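Local coordinates for Di-haem cytochrome c peroxidase family protein (Burkholderia thailandensis E264, PDB 6NX0) that probably acts as a diheme peroxidase that reduces peroxide, carrying two c-type hemes and able to form an unusually stable bis-Fe(IV) state, at residues A[119-122]-A[123-126]; A[128-132]-A[133-137]; A[214-217]-A[218-221]. One frame throughout, in Å; residues are numbered along the deposited sequence.

Contact 1 (A[119-122]-A[123-126]); sequences GMSC and ASCH. With HEC (heme c), chain B.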
loop_
_atom_site.group_PDB
_atom_site.type_symbol
_atom_site.label_atom_id
_atom_site.label_comp_id
_atom_site.label_asym_id
_atom_site.label_seq_id
_atom_site.Cartn_x
_atom_site.Cartn_y
_atom_site.Cartn_z
ATOM N N GLY A 119 -15.609 -0.754 19.138
ATOM C CA GLY A 119 -15.072 -2.086 19.000
ATOM C C GLY A 119 -14.034 -2.265 17.915
ATOM O O GLY A 119 -13.361 -3.296 17.864
ATOM N N MET A 120 -13.889 -1.274 17.054
ATOM C CA MET A 120 -12.944 -1.326 15.945
ATOM C C MET A 120 -11.839 -0.303 16.191
ATOM O O MET A 120 -12.115 0.872 16.444
ATOM C CB MET A 120 -13.673 -1.057 14.626
ATOM C CG MET A 120 -12.775 -0.638 13.484
ATOM S SD MET A 120 -13.593 -0.712 11.876
ATOM C CE MET A 120 -13.465 -2.451 11.562
ATOM N N SER A 121 -10.593 -0.768 16.187
ATOM C CA SER A 121 -9.411 0.075 16.251
ATOM C C SER A 121 -8.707 0.015 14.896
ATOM O O SER A 121 -9.071 -0.771 14.015
ATOM C CB SER A 121 -8.466 -0.405 17.341
ATOM O OG SER A 121 -7.935 -1.671 16.984
ATOM N N CYS A 122 -7.647 0.808 14.751
ATOM C CA CYS A 122 -6.797 0.667 13.572
ATOM C C CYS A 122 -6.358 -0.775 13.369
ATOM O O CYS A 122 -6.275 -1.264 12.232
ATOM C CB CYS A 122 -5.546 1.538 13.694
ATOM S SG CYS A 122 -5.807 3.280 14.067
ATOM N N ALA A 123 -6.037 -1.464 14.461
ATOM C CA ALA A 123 -5.562 -2.835 14.380
ATOM C C ALA A 123 -6.597 -3.801 13.814
ATOM O O ALA A 123 -6.214 -4.896 13.374
ATOM C CB ALA A 123 -5.128 -3.295 15.768
ATOM N N SER A 124 -7.890 -3.429 13.817
ATOM C CA SER A 124 -8.948 -4.247 13.234
ATOM C C SER A 124 -8.792 -4.450 11.736
ATOM O O SER A 124 -9.397 -5.380 11.182
ATOM C CB SER A 124 -10.317 -3.613 13.500
ATOM O OG SER A 124 -10.546 -3.475 14.892
ATOM N N CYS A 125 -8.006 -3.611 11.066
ATOM C CA CYS A 125 -7.687 -3.775 9.654
ATOM C C CYS A 125 -6.196 -3.838 9.376
ATOM O O CYS A 125 -5.805 -3.931 8.208
ATOM C CB CYS A 125 -8.301 -2.635 8.847
ATOM S SG CYS A 125 -10.095 -2.640 8.988
ATOM N N HIS A 126 -5.371 -3.769 10.399
ATOM C CA HIS A 126 -3.912 -3.732 10.307
ATOM C C HIS A 126 -3.423 -4.550 11.508
ATOM O O HIS A 126 -3.038 -3.995 12.530
ATOM C CB HIS A 126 -3.386 -2.296 10.344
ATOM C CG HIS A 126 -3.868 -1.434 9.215
ATOM N ND1 HIS A 126 -3.406 -1.581 7.925
ATOM C CD2 HIS A 126 -4.755 -0.414 9.184
ATOM C CE1 HIS A 126 -3.981 -0.680 7.149
ATOM N NE2 HIS A 126 -4.804 0.041 7.890
HETATM FE FE HEC B . -5.843 1.878 7.382
HETATM C CHA HEC B . -4.472 2.436 4.249
HETATM C CHB HEC B . -3.363 3.728 8.780
HETATM C CHC HEC B . -7.665 2.166 10.284
HETATM C CHD HEC B . -8.459 0.143 5.964
HETATM N NA HEC B . -4.187 2.805 6.659
HETATM C C1A HEC B . -3.815 2.949 5.337
HETATM C C2A HEC B . -2.579 3.679 5.288
HETATM C C3A HEC B . -2.220 3.938 6.553
HETATM C C4A HEC B . -3.267 3.482 7.431
HETATM C CMA HEC B . -1.032 4.774 7.014
HETATM C CAA HEC B . -1.835 4.074 3.998
HETATM C CBA HEC B . -0.757 3.054 3.679
HETATM C CGA HEC B . -0.091 3.285 2.348
HETATM O O1A HEC B . 0.929 2.574 2.110
HETATM O O2A HEC B . -0.646 4.048 1.499
HETATM N NB HEC B . -5.599 2.786 9.180
HETATM C C1B HEC B . -4.486 3.532 9.544
HETATM C C2B HEC B . -4.693 4.011 10.884
HETATM C C3B HEC B . -5.927 3.672 11.274
HETATM C C4B HEC B . -6.496 2.864 10.222
HETATM C CMB HEC B . -3.667 4.841 11.661
HETATM C CAB HEC B . -6.619 3.925 12.628
HETATM C CBB HEC B . -6.885 5.442 12.797
HETATM N NC HEC B . -7.681 1.256 8.002
HETATM C C1C HEC B . -8.215 1.444 9.270
HETATM C C2C HEC B . -9.366 0.576 9.373
HETATM C C3C HEC B . -9.590 -0.024 8.201
HETATM C C4C HEC B . -8.544 0.423 7.303
HETATM C CMC HEC B . -10.123 0.312 10.685
HETATM C CAC HEC B . -10.470 -1.260 7.943
HETATM C CBC HEC B . -11.964 -0.928 8.064
HETATM N ND HEC B . -6.328 1.346 5.484
HETATM C C1D HEC B . -7.465 0.593 5.131
HETATM C C2D HEC B . -7.511 0.500 3.695
HETATM C C3D HEC B . -6.341 1.252 3.172
HETATM C C4D HEC B . -5.642 1.746 4.327
HETATM C CMD HEC B . -8.625 -0.133 2.883
HETATM C CAD HEC B . -5.970 1.487 1.696
HETATM C CBD HEC B . -6.960 2.495 1.159
HETATM C CGD HEC B . -6.521 3.131 -0.149
HETATM O O1D HEC B . -5.440 2.765 -0.658
HETATM O O2D HEC B . -7.339 3.939 -0.673
HETATM O O HOH W 1 -6.921 3.658 6.700
#
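Ser124 holds its OG beside its own backbone N and opposite its carbonyl carbon (chi1 -59°). This turns the hydroxyl oxygen back to Ser121, where Ser124 OG accepts a hydrogen bond from Ser121 N, 3.0 Å away. Ser124 N in turn donates to Ser121 O at 2.9 Å, so the two serines grip each other twice. Ser121 OG accepts a weak bond from Ala123 N. One residue on, Cys125 N donates to Cys122 O at 3.1 Å. Met120 is extended up to CG and SD and bends at chi3 (-80°). Its CG and CE lie against Ser124 CB, and its SD sits 3.8 Å from the heme methyl CMC. The turn sets both cysteines toward the porphyrin rim. Cys122 SG is bonded to heme CAB and Cys125 SG to heme CAC, each at 1.8 Å. His126 then brings its ring to one face of the heme, with NE2 2.2 Å from FE. A water, also 2.2 Å from FE, holds the opposite axial position. The far nitrogen of the ring, ND1, is hydrogen-bonded to Phe132 O and weakly to Pro161 O, which fixes the rotation of the imidazole. Arg158, Arg194 and Arg368, and the backbone N of Phe190 and Ser191, are hydrogen-bonded to the same heme. Two thioethers and an axial histidine drawn from five consecutive residues make the CxxCH heme-attachment motif of c-type cytochromes.

Contact 2 (A[128-132]-A[133-137]); sequences PGRAF and APTLS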
loop_
_atom_site.group_PDB
_atom_site.type_symbol
_atom_site.label_atom_id
_atom_site.label_comp_id
_atom_site.label_asym_id
_atom_site.label_seq_id
_atom_site.Cartn_x
_atom_site.Cartn_y
_atom_site.Cartn_z
ATOM N N PRO A 128 -1.345 -6.518 14.025
ATOM C CA PRO A 128 0.083 -6.667 14.340
ATOM C C PRO A 128 0.596 -8.079 14.118
ATOM O O PRO A 128 1.802 -8.262 13.871
ATOM C CB PRO A 128 0.164 -6.257 15.818
ATOM C CG PRO A 128 -1.207 -6.466 16.349
ATOM C CD PRO A 128 -2.120 -6.113 15.217
ATOM N N GLY A 129 -0.262 -9.082 14.228
ATOM C CA GLY A 129 0.158 -10.456 14.017
ATOM C C GLY A 129 0.307 -10.851 12.563
ATOM O O GLY A 129 0.719 -11.981 12.275
ATOM N N ARG A 130 -0.029 -9.949 11.641
ATOM C CA ARG A 130 0.055 -10.178 10.196
ATOM C C ARG A 130 0.684 -8.955 9.530
ATOM O O ARG A 130 0.164 -8.417 8.550
ATOM C CB ARG A 130 -1.328 -10.491 9.594
ATOM C CG ARG A 130 -1.316 -11.094 8.162
ATOM C CD ARG A 130 -2.715 -11.258 7.577
ATOM N NE ARG A 130 -3.504 -12.167 8.391
ATOM C CZ ARG A 130 -3.554 -13.477 8.237
ATOM N NH1 ARG A 130 -4.290 -14.209 9.066
ATOM N NH2 ARG A 130 -2.886 -14.077 7.268
ATOM N N ALA A 131 1.820 -8.495 10.069
ATOM C CA ALA A 131 2.596 -7.393 9.482
ATOM C C ALA A 131 1.758 -6.129 9.313
ATOM O O ALA A 131 1.990 -5.325 8.402
ATOM C CB ALA A 131 3.215 -7.799 8.145
ATOM N N PHE A 132 0.791 -5.939 10.212
ATOM C CA PHE A 132 -0.085 -4.766 10.175
ATOM C C PHE A 132 -0.839 -4.692 8.851
ATOM O O PHE A 132 -1.193 -3.618 8.374
ATOM C CB PHE A 132 0.704 -3.486 10.481
ATOM C CG PHE A 132 1.221 -3.450 11.884
ATOM C CD1 PHE A 132 2.435 -4.036 12.222
ATOM C CD2 PHE A 132 0.455 -2.887 12.889
ATOM C CE1 PHE A 132 2.898 -4.036 13.543
ATOM C CE2 PHE A 132 0.907 -2.862 14.196
ATOM C CZ PHE A 132 2.133 -3.457 14.530
ATOM N N ALA A 133 -1.153 -5.852 8.291
ATOM C CA ALA A 133 -2.066 -6.033 7.183
ATOM C C ALA A 133 -3.353 -6.662 7.698
ATOM O O ALA A 133 -3.384 -7.190 8.813
ATOM C CB ALA A 133 -1.431 -6.944 6.124
ATOM N N PRO A 134 -4.436 -6.640 6.932
ATOM C CA PRO A 134 -5.708 -7.081 7.512
ATOM C C PRO A 134 -5.805 -8.588 7.670
ATOM O O PRO A 134 -5.425 -9.369 6.789
ATOM C CB PRO A 134 -6.761 -6.550 6.526
ATOM C CG PRO A 134 -6.038 -6.336 5.270
ATOM C CD PRO A 134 -4.647 -5.936 5.646
ATOM N N THR A 135 -6.343 -8.984 8.818
ATOM C CA THR A 135 -6.925 -10.301 9.000
ATOM C C THR A 135 -8.427 -10.109 8.803
ATOM O O THR A 135 -9.084 -9.427 9.598
ATOM C CB THR A 135 -6.565 -10.877 10.367
ATOM O OG1 THR A 135 -5.148 -11.095 10.411
ATOM C CG2 THR A 135 -7.287 -12.165 10.602
ATOM N N LEU A 136 -8.934 -10.610 7.685
ATOM C CA LEU A 136 -10.299 -10.332 7.253
ATOM C C LEU A 136 -11.332 -11.067 8.101
ATOM O O LEU A 136 -11.120 -12.206 8.535
ATOM C CB LEU A 136 -10.461 -10.733 5.793
ATOM C CG LEU A 136 -9.589 -9.971 4.787
ATOM C CD1 LEU A 136 -9.771 -10.578 3.404
ATOM C CD2 LEU A 136 -9.913 -8.468 4.767
ATOM N N SER A 137 -12.455 -10.396 8.336
ATOM C CA SER A 137 -13.568 -10.977 9.052
ATOM C C SER A 137 -14.196 -12.092 8.221
ATOM O O SER A 137 -13.979 -12.187 7.016
ATOM C CB SER A 137 -14.617 -9.908 9.335
ATOM O OG SER A 137 -15.226 -9.538 8.108
#
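The backbone turns tightly between Arg130 and Ala133, where Ala133 N donates to Arg130 O at 2.9 Å. Both inner residues, Ala131 and Phe132, have left-handed helical backbone angles, so this is a turn of type III'. From Ala133 the chain runs extended to Ser137. The Arg130 side chain reaches out to that extended part. Its CG lies opposite its backbone N (chi1 -165°), and a bend at chi3 then brings NE to Thr135. Arg130 NE donates to Thr135 OG1 at 2.8 Å along an almost straight line (176°), within the guanidinium plane. The two side chains cross at about a right angle, and Arg130 CD rests 3.4 Å from Pro134 O. The turn belongs to the loop that follows the CxxCH motif of the first heme and leads to helix 138-142. Thr135 OG1 is also hydrogen-bonded to Asp127 OD2, so one hydroxyl links the arginine to the residue next to the axial histidine. The rest of the guanidinium is held outside the turn: NH2 by Ile377 O and NH1 by Ala475 O. CB of Phe132 leads away from 133-137. Pro128 CA lies over the centre of one face of the Phe132 ring, 3.7 Å above the plane.

Contact 3 (A[214-217]-A[218-221]); sequences NASA and AALM. With NO3 (nitrate ion), chain H.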
loop_
_atom_site.group_PDB
_atom_site.type_symbol
_atom_site.label_atom_id
_atom_site.label_comp_id
_atom_site.label_asym_id
_atom_site.label_seq_id
_atom_site.Cartn_x
_atom_site.Cartn_y
_atom_site.Cartn_z
ATOM N N ASN A 214 -16.834 7.360 12.524
ATOM C CA ASN A 214 -17.129 8.506 13.379
ATOM C C ASN A 214 -17.862 9.566 12.567
ATOM O O ASN A 214 -17.586 9.778 11.384
ATOM C CB ASN A 214 -15.854 9.066 13.997
ATOM C CG ASN A 214 -15.176 8.067 14.909
ATOM O OD1 ASN A 214 -15.683 7.747 15.980
ATOM N ND2 ASN A 214 -14.063 7.530 14.469
ATOM N N ALA A 215 -18.823 10.241 13.205
ATOM C CA ALA A 215 -19.738 11.090 12.455
ATOM C C ALA A 215 -19.060 12.356 11.945
ATOM O O ALA A 215 -19.393 12.859 10.864
ATOM C CB ALA A 215 -20.935 11.443 13.345
ATOM N N SER A 216 -18.112 12.884 12.705
ATOM C CA SER A 216 -17.462 14.143 12.416
ATOM C C SER A 216 -16.304 14.288 13.379
ATOM O O SER A 216 -16.247 13.605 14.405
ATOM C CB SER A 216 -18.409 15.324 12.604
ATOM O OG SER A 216 -18.696 15.469 13.988
ATOM N N ALA A 217 -15.397 15.202 13.050
ATOM C CA ALA A 217 -14.327 15.529 13.989
ATOM C C ALA A 217 -14.883 16.060 15.301
ATOM O O ALA A 217 -14.330 15.778 16.373
ATOM C CB ALA A 217 -13.370 16.543 13.371
ATOM N N ALA A 218 -15.970 16.839 15.252
ATOM C CA ALA A 218 -16.563 17.359 16.480
ATOM C C ALA A 218 -17.075 16.239 17.374
ATOM O O ALA A 218 -16.920 16.285 18.609
ATOM C CB ALA A 218 -17.690 18.328 16.136
ATOM N N ALA A 219 -17.724 15.233 16.777
ATOM C CA ALA A 219 -18.216 14.105 17.553
ATOM C C ALA A 219 -17.059 13.302 18.129
ATOM O O ALA A 219 -17.097 12.886 19.293
ATOM C CB ALA A 219 -19.099 13.216 16.669
ATOM N N LEU A 220 -16.041 13.050 17.313
ATOM C CA LEU A 220 -14.918 12.254 17.789
ATOM C C LEU A 220 -14.195 12.968 18.912
ATOM O O LEU A 220 -13.778 12.338 19.892
ATOM C CB LEU A 220 -13.968 11.955 16.636
ATOM C CG LEU A 220 -12.703 11.165 17.002
ATOM C CD1 LEU A 220 -13.087 9.778 17.567
ATOM C CD2 LEU A 220 -11.754 11.056 15.822
ATOM N N MET A 221 -14.028 14.282 18.782
ATOM C CA MET A 221 -13.367 15.067 19.822
ATOM C C MET A 221 -14.083 14.924 21.147
ATOM O O MET A 221 -13.454 14.705 22.189
ATOM C CB MET A 221 -13.326 16.536 19.396
ATOM C CG MET A 221 -12.826 17.511 20.438
ATOM S SD MET A 221 -13.152 19.204 19.937
ATOM C CE MET A 221 -14.905 19.335 20.295
HETATM N N NO3 H . -18.433 9.753 17.004
HETATM O O1 NO3 H . -17.304 10.151 16.667
HETATM O O2 NO3 H . -19.393 9.672 16.141
HETATM O O3 NO3 H . -18.595 9.480 18.230
#
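The loop 214-216 runs into helix 217-225, and Ser216 is the N-cap, with Leu220 N bonded to Ser216 O at 3.0 Å and Met221 N to Ala217 O at 2.9 Å. Ser216 OG stands between its own backbone N and carbonyl carbon (chi1 69°). There it accepts from Ala219 N at 3.0 Å from Ser216 OG, at 163°, in place of the carbonyl a preceding helical turn would supply. Ala215 CB and Ala219 CB touch at 4.2 Å. Leu220 CD1 lies against the amide of Asn214, 3.7 Å from Asn214 OD1. That amide is fixed from elsewhere: OD1 by Lys223 NZ, and ND2 by Leu114 O and Leu206 O. Leu220 also packs on Leu206 and Phe207 of helix 203-207, while Ala217 touches helix 245-260. A nitrate ion, probably from the crystallisation liquor, sits between the loop and the first turn. Ala215 N donates to nitrate O2 at 3.0 Å, close to straight (167°). Ala219 CB comes within 3.5 Å of the nitrate N. The anion thus lies at the start of a helix, where the positive end of the helix dipole would help to hold it. The chemistry suggests that a backbone N-H at the helix start can hold a small anion here.

Overall arrangement
Following the chain from the N terminus, helix 99-109 leads into a long loop that holds contacts 1 and 2 before helix 138-142. Contact 1 closes the turn 119-126 beside the first heme. Contact 2, 128-137, holds the next turn; its centre is about 9 Å from that of contact 1. The two are in series and touch: Cys125 O packs on Pro134 CB, and Ala123 CB on Pro128 CD. Contact 2 ties the loop to Ile377, next to Lys378 of the second heme's site. Contact 3 comes later and joins the start of helix 217-225 to helices 203-207 and 245-260. Its centre is about 18 Å from that of contact 1. No contact nests in or crosses another.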